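Local coordinates for protein muconate cycloisomerase (Azorhizobium caulinodans, PDB 3MY9) that belongs to the enolase superfamily, pairing an N-terminal capping domain with a modified TIM-barrel domain, and binds magnesium ions, at residues S123-L128 / G311-A316; I269-M274 / Q283-I288. All coordinates share one frame; numbering follows the deposited sequence.

The two contacts are neighbours, with centres about 13 Å apart, and both reach a second subunit. Interaction 1 sets the segment 123-128, from the N-terminal family region, against barrel helix 305-316; interaction 2 lies within the barrel, between the end of strand 268-270 and helix 279-292. Gln283 joins them: its NE2 probably hydrogen-bonds to Leu128 O at 3.0 Å, and its CG packs on Leu314 CD1 at 3.7 Å. Interaction 2 adjoins a magnesium site through Lys272, which makes a salt bridge with the metal ligand Asp248, and the side chain of Ile269 is about 11 Å from a bound magnesium ion.

Interaction 1. Residues S123-L128 / G311-A316; sequences SVADLL and GTQLIA
A turn that starts with an ST motif at Ser123 is gripped here by Gln313, joining the N-terminal family region of this enolase-superfamily fold to helix 305-316 of its modified TIM barrel. The central bond runs from Ala125 N to Gln313 OE1, 2.9 Å long and fairly straight at the hydrogen (159°). The donor meets the amide oxygen at a C=O...N angle of 140°, tilted somewhat from the carbonyl plane. Glutamine suits the place because it is long enough to span the gap and carries an acceptor and a donor on one amide: while OE1 takes the turn's N-H, NE2 donates to Leu358 O, and these two bonds, one accepted and one donated, fix which way round the amide lies. A bend at chi2 (-77°) turns the amide out of line with the first part of the chain. OE1 also accepts from a water at 2.9 Å, and that water reaches Ser123 OG only weakly.

Within the turn, Ser123 N donates to Asp126 OD2 from above the carboxylate plane. Asp126 N in turn donates to Ser123 OG, the bond that defines the ST motif, although the modelled position of this hydroxyl is doubtful. Asp126 also forms a long, weak ion pair with Lys85 of the second subunit.

Apolar contacts add to this. Val124 crosses the Gln313 chain at about a right angle, its CG1 3.9 Å from Gln313 CB. The backbones come nearest at Ala125 and Gln313, where the alanine's small side chain permits the approach. Separately, Leu128 CD1 lies 4.4 Å from Leu314 CA, and Ala125 CB meets Ala316 CB at 4.3 Å.

Interaction 2. Residues I269-M274 / Q283-I288; sequences ISVKIM and QSLMAI
Val271 lies across Met286 at about a right angle, so that its CG1 branch bears on the sulfur: CG1 to Met286 SD is 3.5 Å, and CG1 to Met286 CG is 4.0 Å. Val271 CG1 stands anti to the carbonyl carbon (chi1 -46°), which turns this methyl toward Met286. Methionine fits because its unbranched chain can fold; bends at chi2 and chi3 bring its end closer to 269-271 than its CB direction would suggest.

Ile269 and Leu285 reach toward each other and meet tip to tip, CD1 against CD2, though the modelled separation is too short for two methyl groups and its exact value is doubtful. The same Ile269 slides past Met286 in the opposite direction, its CD1 4.2 Å from SD. Leu285 CD2 also comes within 4.4 Å of Val271 CG1, which closes a compact cluster of four buried apolar side chains. Leu257 of helix 254-263 packs on both Ile269 and Leu285 and extends this layer.

Between the two apolar residues, Ser270 points away from the helix, as does Lys272, whose NZ donates to Ser270 O at 3.0 Å from above the carbonyl plane, on the side of the metal site. Apolar residues toward the helix and polar ones away from it, at the end of strand 268-270 and in the loop that follows, with helix 279-292 leading on to the adjacent parallel strand 296-297, are typical of a beta-alpha-beta crossover in a TIM barrel.

Interaction 1. Residues S123-L128 / G311-A316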
loop_
_atom_site.group_PDB
_atom_site.type_symbol
_atom_site.label_atom_id
_atom_site.label_comp_id
_atom_site.label_asym_id
_atom_site.label_seq_id
_atom_site.Cartn_x
_atom_site.Cartn_y
_atom_site.Cartn_z
ATOM N N SER A 123 -14.677 -45.787 -3.577
ATOM C CA SER A 123 -13.295 -45.429 -3.314
ATOM C C SER A 123 -13.209 -44.129 -2.499
ATOM O O SER A 123 -14.184 -43.365 -2.373
ATOM C CB SER A 123 -12.554 -45.224 -4.620
ATOM O OG SER A 123 -13.049 -44.091 -5.310
ATOM N N VAL A 124 -12.015 -43.859 -1.985
ATOM C CA VAL A 124 -11.747 -42.616 -1.313
ATOM C C VAL A 124 -11.917 -41.421 -2.270
ATOM O O VAL A 124 -12.524 -40.418 -1.898
ATOM C CB VAL A 124 -10.373 -42.668 -0.614
ATOM C CG1 VAL A 124 -9.977 -41.310 -0.130
ATOM C CG2 VAL A 124 -10.449 -43.668 0.558
ATOM N N ALA A 125 -11.412 -41.520 -3.499
ATOM C CA ALA A 125 -11.689 -40.481 -4.512
ATOM C C ALA A 125 -13.201 -40.167 -4.624
ATOM O O ALA A 125 -13.593 -39.010 -4.670
ATOM C CB ALA A 125 -11.140 -40.899 -5.869
ATOM N N ASP A 126 -14.019 -41.217 -4.698
ATOM C CA ASP A 126 -15.486 -41.111 -4.779
ATOM C C ASP A 126 -16.080 -40.284 -3.638
ATOM O O ASP A 126 -17.028 -39.551 -3.846
ATOM C CB ASP A 126 -16.150 -42.500 -4.696
ATOM C CG ASP A 126 -15.778 -43.427 -5.835
ATOM O OD1 ASP A 126 -15.438 -42.925 -6.922
ATOM O OD2 ASP A 126 -15.876 -44.674 -5.645
ATOM N N LEU A 127 -15.543 -40.479 -2.437
ATOM C CA LEU A 127 -15.950 -39.778 -1.230
ATOM C C LEU A 127 -15.398 -38.350 -1.121
ATOM O O LEU A 127 -15.719 -37.619 -0.152
ATOM C CB LEU A 127 -15.485 -40.571 -0.015
ATOM C CG LEU A 127 -16.122 -41.960 0.119
ATOM C CD1 LEU A 127 -15.395 -42.770 1.177
ATOM C CD2 LEU A 127 -17.602 -41.798 0.453
ATOM N N LEU A 128 -14.544 -37.974 -2.075
ATOM C CA LEU A 128 -13.910 -36.665 -2.106
ATOM C C LEU A 128 -14.362 -35.866 -3.334
ATOM O O LEU A 128 -13.674 -34.940 -3.781
ATOM C CB LEU A 128 -12.376 -36.840 -2.112
ATOM C CG LEU A 128 -11.819 -37.417 -0.801
ATOM C CD1 LEU A 128 -10.305 -37.537 -0.856
ATOM C CD2 LEU A 128 -12.264 -36.595 0.419
ATOM N N GLY A 311 -2.534 -40.722 -1.080
ATOM C CA GLY A 311 -2.120 -39.578 -1.883
ATOM C C GLY A 311 -2.634 -39.660 -3.316
ATOM O O GLY A 311 -3.050 -38.666 -3.893
ATOM N N THR A 312 -2.621 -40.859 -3.874
ATOM C CA THR A 312 -3.088 -41.090 -5.232
ATOM C C THR A 312 -4.601 -40.851 -5.376
ATOM O O THR A 312 -5.053 -40.268 -6.354
ATOM C CB THR A 312 -2.723 -42.528 -5.647
ATOM O OG1 THR A 312 -1.294 -42.646 -5.684
ATOM C CG2 THR A 312 -3.265 -42.833 -7.000
ATOM N N GLN A 313 -5.375 -41.298 -4.390
ATOM C CA GLN A 313 -6.832 -41.026 -4.331
ATOM C C GLN A 313 -7.133 -39.534 -4.227
ATOM O O GLN A 313 -8.003 -38.993 -4.933
ATOM C CB GLN A 313 -7.468 -41.736 -3.124
ATOM C CG GLN A 313 -7.349 -43.248 -3.136
ATOM C CD GLN A 313 -8.320 -43.923 -4.071
ATOM O OE1 GLN A 313 -9.317 -43.341 -4.481
ATOM N NE2 GLN A 313 -8.034 -45.180 -4.410
ATOM N N LEU A 314 -6.425 -38.862 -3.323
ATOM C CA LEU A 314 -6.554 -37.416 -3.205
ATOM C C LEU A 314 -6.327 -36.738 -4.554
ATOM O O LEU A 314 -7.147 -35.936 -5.005
ATOM C CB LEU A 314 -5.576 -36.839 -2.177
ATOM C CG LEU A 314 -5.544 -35.295 -2.267
ATOM C CD1 LEU A 314 -6.795 -34.756 -1.566
ATOM C CD2 LEU A 314 -4.265 -34.723 -1.731
ATOM N N ILE A 315 -5.208 -37.041 -5.194
ATOM C CA ILE A 315 -4.869 -36.347 -6.415
ATOM C C ILE A 315 -5.863 -36.709 -7.508
ATOM O O ILE A 315 -6.270 -35.857 -8.282
ATOM C CB ILE A 315 -3.429 -36.618 -6.852
ATOM C CG1 ILE A 315 -2.436 -36.032 -5.828
ATOM C CG2 ILE A 315 -3.165 -36.025 -8.244
ATOM C CD1 ILE A 315 -0.968 -36.484 -6.075
ATOM N N ALA A 316 -6.306 -37.962 -7.523
ATOM C CA ALA A 316 -7.311 -38.420 -8.466
ATOM C C ALA A 316 -8.597 -37.573 -8.412
ATOM O O ALA A 316 -9.269 -37.385 -9.438
ATOM C CB ALA A 316 -7.624 -39.885 -8.190
HETATM O O HOH W 1 -10.322 -44.158 -7.055
#

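Interaction 2. Residues I269-M274 / Q283-I288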
loop_
_atom_site.group_PDB
_atom_site.type_symbol
_atom_site.label_atom_id
_atom_site.label_comp_id
_atom_site.label_asym_id
_atom_site.label_seq_id
_atom_site.Cartn_x
_atom_site.Cartn_y
_atom_site.Cartn_z
ATOM N N ILE A 269 1.991 -24.336 -6.039
ATOM C CA ILE A 269 2.359 -24.853 -4.725
ATOM C C ILE A 269 2.441 -26.377 -4.767
ATOM O O ILE A 269 1.741 -27.021 -5.539
ATOM C CB ILE A 269 1.367 -24.425 -3.643
ATOM C CG1 ILE A 269 -0.010 -25.071 -3.874
ATOM C CG2 ILE A 269 1.252 -22.884 -3.546
ATOM C CD1 ILE A 269 -0.960 -24.823 -2.787
ATOM N N SER A 270 3.304 -26.967 -3.954
ATOM C CA SER A 270 3.266 -28.422 -3.776
ATOM C C SER A 270 2.419 -28.711 -2.555
ATOM O O SER A 270 2.603 -28.091 -1.528
ATOM C CB SER A 270 4.658 -28.992 -3.579
ATOM O OG SER A 270 5.271 -28.293 -2.512
ATOM N N VAL A 271 1.490 -29.646 -2.691
ATOM C CA VAL A 271 0.565 -30.006 -1.630
ATOM C C VAL A 271 1.112 -31.237 -0.907
ATOM O O VAL A 271 1.370 -32.272 -1.525
ATOM C CB VAL A 271 -0.852 -30.342 -2.178
ATOM C CG1 VAL A 271 -1.306 -29.321 -3.182
ATOM C CG2 VAL A 271 -0.850 -31.686 -2.834
ATOM N N LYS A 272 1.314 -31.091 0.397
ATOM C CA LYS A 272 1.865 -32.138 1.253
ATOM C C LYS A 272 0.720 -32.663 2.088
ATOM O O LYS A 272 0.331 -32.004 3.038
ATOM C CB LYS A 272 2.918 -31.529 2.193
ATOM C CG LYS A 272 4.342 -31.435 1.662
ATOM C CD LYS A 272 4.564 -30.236 0.756
ATOM C CE LYS A 272 4.661 -28.914 1.550
ATOM N NZ LYS A 272 4.747 -27.807 0.567
ATOM N N ILE A 273 0.186 -33.838 1.750
ATOM C CA ILE A 273 -1.018 -34.331 2.413
ATOM C C ILE A 273 -0.827 -34.258 3.916
ATOM O O ILE A 273 -1.651 -33.681 4.613
ATOM C CB ILE A 273 -1.402 -35.749 2.022
ATOM C CG1 ILE A 273 -1.974 -35.797 0.596
ATOM C CG2 ILE A 273 -2.468 -36.257 2.965
ATOM C CD1 ILE A 273 -1.227 -34.919 -0.431
ATOM N N MET A 274 0.297 -34.759 4.405
ATOM C CA MET A 274 0.584 -34.728 5.841
ATOM C C MET A 274 1.122 -33.421 6.430
ATOM O O MET A 274 0.868 -33.112 7.604
ATOM C CB MET A 274 1.500 -35.883 6.185
ATOM C CG MET A 274 0.685 -37.141 6.466
ATOM S SD MET A 274 1.580 -38.593 6.061
ATOM C CE MET A 274 0.945 -38.864 4.397
ATOM N N GLN A 283 -7.760 -30.699 0.082
ATOM C CA GLN A 283 -8.774 -30.196 -0.859
ATOM C C GLN A 283 -9.232 -28.776 -0.491
ATOM O O GLN A 283 -9.572 -27.995 -1.366
ATOM C CB GLN A 283 -9.962 -31.134 -0.925
ATOM C CG GLN A 283 -9.692 -32.443 -1.660
ATOM C CD GLN A 283 -10.984 -33.122 -2.129
ATOM O OE1 GLN A 283 -11.969 -33.146 -1.397
ATOM N NE2 GLN A 283 -10.974 -33.665 -3.353
ATOM N N SER A 284 -9.262 -28.437 0.798
ATOM C CA SER A 284 -9.588 -27.064 1.195
ATOM C C SER A 284 -8.489 -26.108 0.710
ATOM O O SER A 284 -8.785 -25.037 0.179
ATOM C CB SER A 284 -9.704 -26.950 2.721
ATOM O OG SER A 284 -10.745 -27.763 3.194
ATOM N N LEU A 285 -7.235 -26.521 0.914
ATOM C CA LEU A 285 -6.073 -25.798 0.447
ATOM C C LEU A 285 -6.208 -25.547 -1.059
ATOM O O LEU A 285 -6.069 -24.412 -1.537
ATOM C CB LEU A 285 -4.812 -26.616 0.724
ATOM C CG LEU A 285 -3.455 -25.999 0.394
ATOM C CD1 LEU A 285 -2.335 -26.820 1.002
ATOM C CD2 LEU A 285 -3.272 -25.970 -1.087
ATOM N N MET A 286 -6.498 -26.598 -1.809
ATOM C CA MET A 286 -6.650 -26.449 -3.267
ATOM C C MET A 286 -7.881 -25.600 -3.719
ATOM O O MET A 286 -7.841 -25.001 -4.781
ATOM C CB MET A 286 -6.567 -27.800 -3.945
ATOM C CG MET A 286 -5.123 -28.362 -3.907
ATOM S SD MET A 286 -3.836 -27.270 -4.557
ATOM C CE MET A 286 -4.422 -27.099 -6.193
ATOM N N ALA A 287 -8.913 -25.442 -2.895
ATOM C CA ALA A 287 -9.998 -24.513 -3.256
ATOM C C ALA A 287 -9.490 -23.068 -3.275
ATOM O O ALA A 287 -9.881 -22.280 -4.133
ATOM C CB ALA A 287 -11.145 -24.621 -2.282
ATOM N N ILE A 288 -8.637 -22.728 -2.311
ATOM C CA ILE A 288 -8.020 -21.434 -2.269
ATOM C C ILE A 288 -7.120 -21.231 -3.502
ATOM O O ILE A 288 -7.196 -20.195 -4.158
ATOM C CB ILE A 288 -7.172 -21.224 -1.018
ATOM C CG1 ILE A 288 -8.034 -21.275 0.236
ATOM C CG2 ILE A 288 -6.450 -19.878 -1.090
ATOM C CD1 ILE A 288 -7.251 -21.511 1.472
#